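Local coordinates for protein aspartate aminotransferase (Leishmania major, PDB 4H51) that probably catalyses the pyridoxal-phosphate-dependent transfer of the amino group of aspartate to 2-oxoglutarate, working as a homodimer, at residues 365-377 against 386-398. Residues are numbered along the deposited sequence; the frame is centred on the assembly and turned at random.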
# COMPACT_ATOMS: atom_id res chain seq x y z
N GLY B 365 -26.51 6.35 2.74
CA GLY B 365 -25.09 6.42 2.50
C GLY B 365 -24.80 7.51 1.50
O GLY B 365 -25.56 8.46 1.39
N MET B 366 -23.71 7.40 0.79
CA MET B 366 -23.32 8.47 -0.13
C MET B 366 -24.11 8.49 -1.44
O MET B 366 -24.37 9.56 -1.99
CB MET B 366 -21.86 8.34 -0.48
CG MET B 366 -21.02 9.05 0.56
SD MET B 366 -19.53 9.67 -0.20
CE MET B 366 -19.00 10.41 1.36
N PHE B 367 -24.51 7.31 -1.89
CA PHE B 367 -25.09 7.20 -3.23
C PHE B 367 -26.64 7.11 -3.31
O PHE B 367 -27.35 6.76 -2.33
CB PHE B 367 -24.48 6.01 -3.91
CG PHE B 367 -22.98 6.06 -4.00
CD1 PHE B 367 -22.33 6.96 -4.85
CD2 PHE B 367 -22.20 5.16 -3.28
CE1 PHE B 367 -20.95 6.97 -4.96
CE2 PHE B 367 -20.81 5.17 -3.39
CZ PHE B 367 -20.17 6.07 -4.23
N SER B 368 -27.13 7.45 -4.51
CA SER B 368 -28.46 7.09 -5.00
C SER B 368 -28.20 6.28 -6.29
O SER B 368 -27.36 6.66 -7.12
CB SER B 368 -29.22 8.38 -5.24
OG SER B 368 -30.61 8.27 -5.56
N PHE B 369 -28.85 5.13 -6.44
CA PHE B 369 -28.99 4.45 -7.71
C PHE B 369 -30.35 4.93 -8.27
O PHE B 369 -31.39 4.53 -7.77
CB PHE B 369 -29.00 2.94 -7.45
CG PHE B 369 -28.23 2.14 -8.45
CD1 PHE B 369 -26.97 2.54 -8.86
CD2 PHE B 369 -28.71 0.93 -8.92
CE1 PHE B 369 -26.24 1.80 -9.76
CE2 PHE B 369 -27.99 0.20 -9.83
CZ PHE B 369 -26.76 0.62 -10.25
N LEU B 370 -30.33 5.83 -9.25
CA LEU B 370 -31.52 6.62 -9.58
C LEU B 370 -32.52 5.84 -10.44
O LEU B 370 -33.67 6.20 -10.46
CB LEU B 370 -31.14 7.92 -10.30
CG LEU B 370 -30.30 8.88 -9.47
CD1 LEU B 370 -29.71 10.00 -10.32
CD2 LEU B 370 -31.17 9.44 -8.35
N GLY B 371 -32.07 4.86 -11.18
CA GLY B 371 -32.96 4.04 -12.01
C GLY B 371 -33.02 4.42 -13.47
O GLY B 371 -33.65 3.74 -14.27
N LEU B 372 -32.31 5.46 -13.87
CA LEU B 372 -32.34 5.88 -15.25
C LEU B 372 -31.63 4.88 -16.18
O LEU B 372 -30.70 4.16 -15.75
CB LEU B 372 -31.72 7.28 -15.37
CG LEU B 372 -32.35 8.45 -14.57
CD1 LEU B 372 -31.48 9.70 -14.73
CD2 LEU B 372 -33.79 8.74 -15.00
N SER B 373 -32.04 4.84 -17.46
CA SER B 373 -31.42 4.01 -18.49
C SER B 373 -30.02 4.49 -18.79
O SER B 373 -29.65 5.63 -18.42
CB SER B 373 -32.20 4.09 -19.81
OG SER B 373 -31.63 5.12 -20.65
N LYS B 374 -29.26 3.69 -19.53
CA LYS B 374 -27.92 4.08 -19.97
C LYS B 374 -27.94 5.41 -20.77
O LYS B 374 -27.15 6.33 -20.49
CB LYS B 374 -27.24 2.98 -20.82
CG LYS B 374 -25.83 3.32 -21.32
CD LYS B 374 -25.07 2.09 -21.83
CE LYS B 374 -23.67 2.45 -22.34
NZ LYS B 374 -23.63 2.77 -23.80
N ALA B 375 -28.82 5.48 -21.76
CA ALA B 375 -28.91 6.66 -22.62
C ALA B 375 -29.31 7.91 -21.81
O ALA B 375 -28.77 8.99 -22.03
CB ALA B 375 -29.89 6.42 -23.79
N GLN B 376 -30.27 7.76 -20.90
CA GLN B 376 -30.61 8.83 -19.95
C GLN B 376 -29.46 9.32 -19.07
O GLN B 376 -29.33 10.54 -18.83
CB GLN B 376 -31.78 8.42 -19.08
CG GLN B 376 -33.03 8.28 -19.90
CD GLN B 376 -34.14 7.60 -19.13
OE1 GLN B 376 -33.89 6.90 -18.15
NE2 GLN B 376 -35.37 7.78 -19.59
N CYS B 377 -28.62 8.41 -18.58
CA CYS B 377 -27.48 8.82 -17.79
C CYS B 377 -26.43 9.56 -18.66
O CYS B 377 -25.89 10.58 -18.26
CB CYS B 377 -26.85 7.63 -17.07
SG CYS B 377 -27.98 6.77 -15.93
N PHE B 386 -22.95 14.90 -13.89
CA PHE B 386 -22.08 13.74 -14.04
C PHE B 386 -22.41 12.68 -12.98
O PHE B 386 -21.80 12.61 -11.91
CB PHE B 386 -20.61 14.12 -13.94
CG PHE B 386 -20.13 15.05 -15.04
CD1 PHE B 386 -19.61 14.53 -16.22
CD2 PHE B 386 -20.20 16.42 -14.87
CE1 PHE B 386 -19.16 15.37 -17.22
CE2 PHE B 386 -19.74 17.26 -15.86
CZ PHE B 386 -19.22 16.73 -17.05
N ILE B 387 -23.42 11.90 -13.31
CA ILE B 387 -23.68 10.61 -12.66
C ILE B 387 -23.05 9.48 -13.49
O ILE B 387 -22.69 9.70 -14.67
CB ILE B 387 -25.19 10.39 -12.48
CG1 ILE B 387 -25.90 10.27 -13.82
CG2 ILE B 387 -25.81 11.55 -11.71
CD1 ILE B 387 -27.36 10.02 -13.70
N THR B 388 -22.93 8.27 -12.94
CA THR B 388 -22.47 7.16 -13.76
C THR B 388 -23.52 6.67 -14.77
O THR B 388 -24.74 6.92 -14.66
CB THR B 388 -22.00 5.97 -12.93
OG1 THR B 388 -23.16 5.24 -12.43
CG2 THR B 388 -21.10 6.45 -11.76
N VAL B 389 -23.03 5.92 -15.76
CA VAL B 389 -23.87 5.33 -16.77
C VAL B 389 -24.88 4.31 -16.19
O VAL B 389 -25.90 4.04 -16.79
CB VAL B 389 -23.04 4.71 -17.92
CG1 VAL B 389 -22.20 5.78 -18.59
CG2 VAL B 389 -22.14 3.59 -17.43
N SER B 390 -24.59 3.77 -15.02
CA SER B 390 -25.54 2.89 -14.30
C SER B 390 -26.56 3.62 -13.40
O SER B 390 -27.40 2.99 -12.74
CB SER B 390 -24.75 1.89 -13.46
OG SER B 390 -23.88 2.55 -12.53
N GLY B 391 -26.48 4.93 -13.39
CA GLY B 391 -27.39 5.78 -12.64
C GLY B 391 -26.97 6.08 -11.22
O GLY B 391 -27.77 6.54 -10.43
N ARG B 392 -25.71 5.84 -10.88
CA ARG B 392 -25.19 6.17 -9.56
C ARG B 392 -24.82 7.63 -9.41
O ARG B 392 -24.06 8.15 -10.23
CB ARG B 392 -23.94 5.33 -9.21
CG ARG B 392 -23.66 5.37 -7.72
CD ARG B 392 -22.36 4.70 -7.28
NE ARG B 392 -21.18 5.51 -7.60
CZ ARG B 392 -19.91 5.12 -7.43
NH1 ARG B 392 -19.64 3.92 -6.95
NH2 ARG B 392 -18.90 5.95 -7.75
N ALA B 393 -25.29 8.25 -8.34
CA ALA B 393 -25.05 9.65 -8.06
C ALA B 393 -24.50 9.75 -6.66
O ALA B 393 -25.08 9.19 -5.75
CB ALA B 393 -26.36 10.47 -8.16
N ASN B 394 -23.38 10.46 -6.49
CA ASN B 394 -22.88 10.82 -5.18
C ASN B 394 -23.70 11.95 -4.63
O ASN B 394 -23.49 13.09 -4.96
CB ASN B 394 -21.41 11.23 -5.26
CG ASN B 394 -20.88 11.73 -3.96
OD1 ASN B 394 -21.42 11.40 -2.90
ND2 ASN B 394 -19.87 12.62 -4.02
N MET B 395 -24.64 11.63 -3.75
CA MET B 395 -25.51 12.62 -3.17
C MET B 395 -24.76 13.50 -2.21
O MET B 395 -25.13 14.64 -2.00
CB MET B 395 -26.72 11.98 -2.48
CG MET B 395 -27.47 10.96 -3.32
SD MET B 395 -28.29 11.68 -4.79
CE MET B 395 -29.67 12.57 -4.09
N ALA B 396 -23.64 13.01 -1.69
CA ALA B 396 -22.82 13.81 -0.79
C ALA B 396 -22.02 14.87 -1.55
O ALA B 396 -21.42 15.74 -0.95
CB ALA B 396 -21.87 12.90 -0.02
N GLY B 397 -22.05 14.80 -2.88
CA GLY B 397 -21.39 15.82 -3.71
C GLY B 397 -22.26 16.99 -4.07
O GLY B 397 -21.80 17.93 -4.72
N LEU B 398 -23.54 16.90 -3.68
CA LEU B 398 -24.53 17.92 -4.00
C LEU B 398 -24.48 19.13 -3.08
O LEU B 398 -24.09 19.05 -1.91
CB LEU B 398 -25.93 17.32 -3.93
CG LEU B 398 -26.34 16.34 -4.98
CD1 LEU B 398 -27.67 15.66 -4.59
CD2 LEU B 398 -26.38 16.97 -6.37
O HOH W 1 -29.90 3.10 -11.50
O HOH W 2 -28.27 2.91 -16.29
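F367-F369 and R392-N394 pair as a two-stranded antiparallel sheet in the small domain of this fold type I aminotransferase, their axes 4.6 Å apart and their directions 159° from one another. The evidence for register is the hydrogen-bonded pair S368-A393: S368 N reaches A393 O at 3.0 Å and A393 N returns to S368 O at 2.9 Å. L370 N to G391 O extends the pairing at one end and M395 N to M366 O at the other, the latter short at 2.7 Å but bent.

F367, F369, R392 and N394 share one face. There R392 leaves with CG anti to its backbone N (chi1 -163°) and bends at chi3, which lays CD and the guanidinium over the F367 ring; the guanidinium stacks on the ring with the planes 20° apart, and CD, 3.5 Å from the ring centroid, adds a CH-pi contact over the same face. The guanidinium is also anchored by N201 and the carbonyl of V50. Farther along, S390 O lies over one face of the F369 ring, toward its rim, 3.4 Å from CE1.

S368 and A393 point to the other face, where M395 SD comes to 3.5 Å from S368 CB and L370 CD1 touches A393 CB and I387 CD1. Beyond the strands, C377 packs its SG against I387 CD1, and one water joins L372 O to V389 O. Helix 400-416 packs on L370 and L372, helix 320-350 on M395 and A396, and helix 31-41 on T388 and R392; N394 and F386 bond through their backbones to L49 and A47.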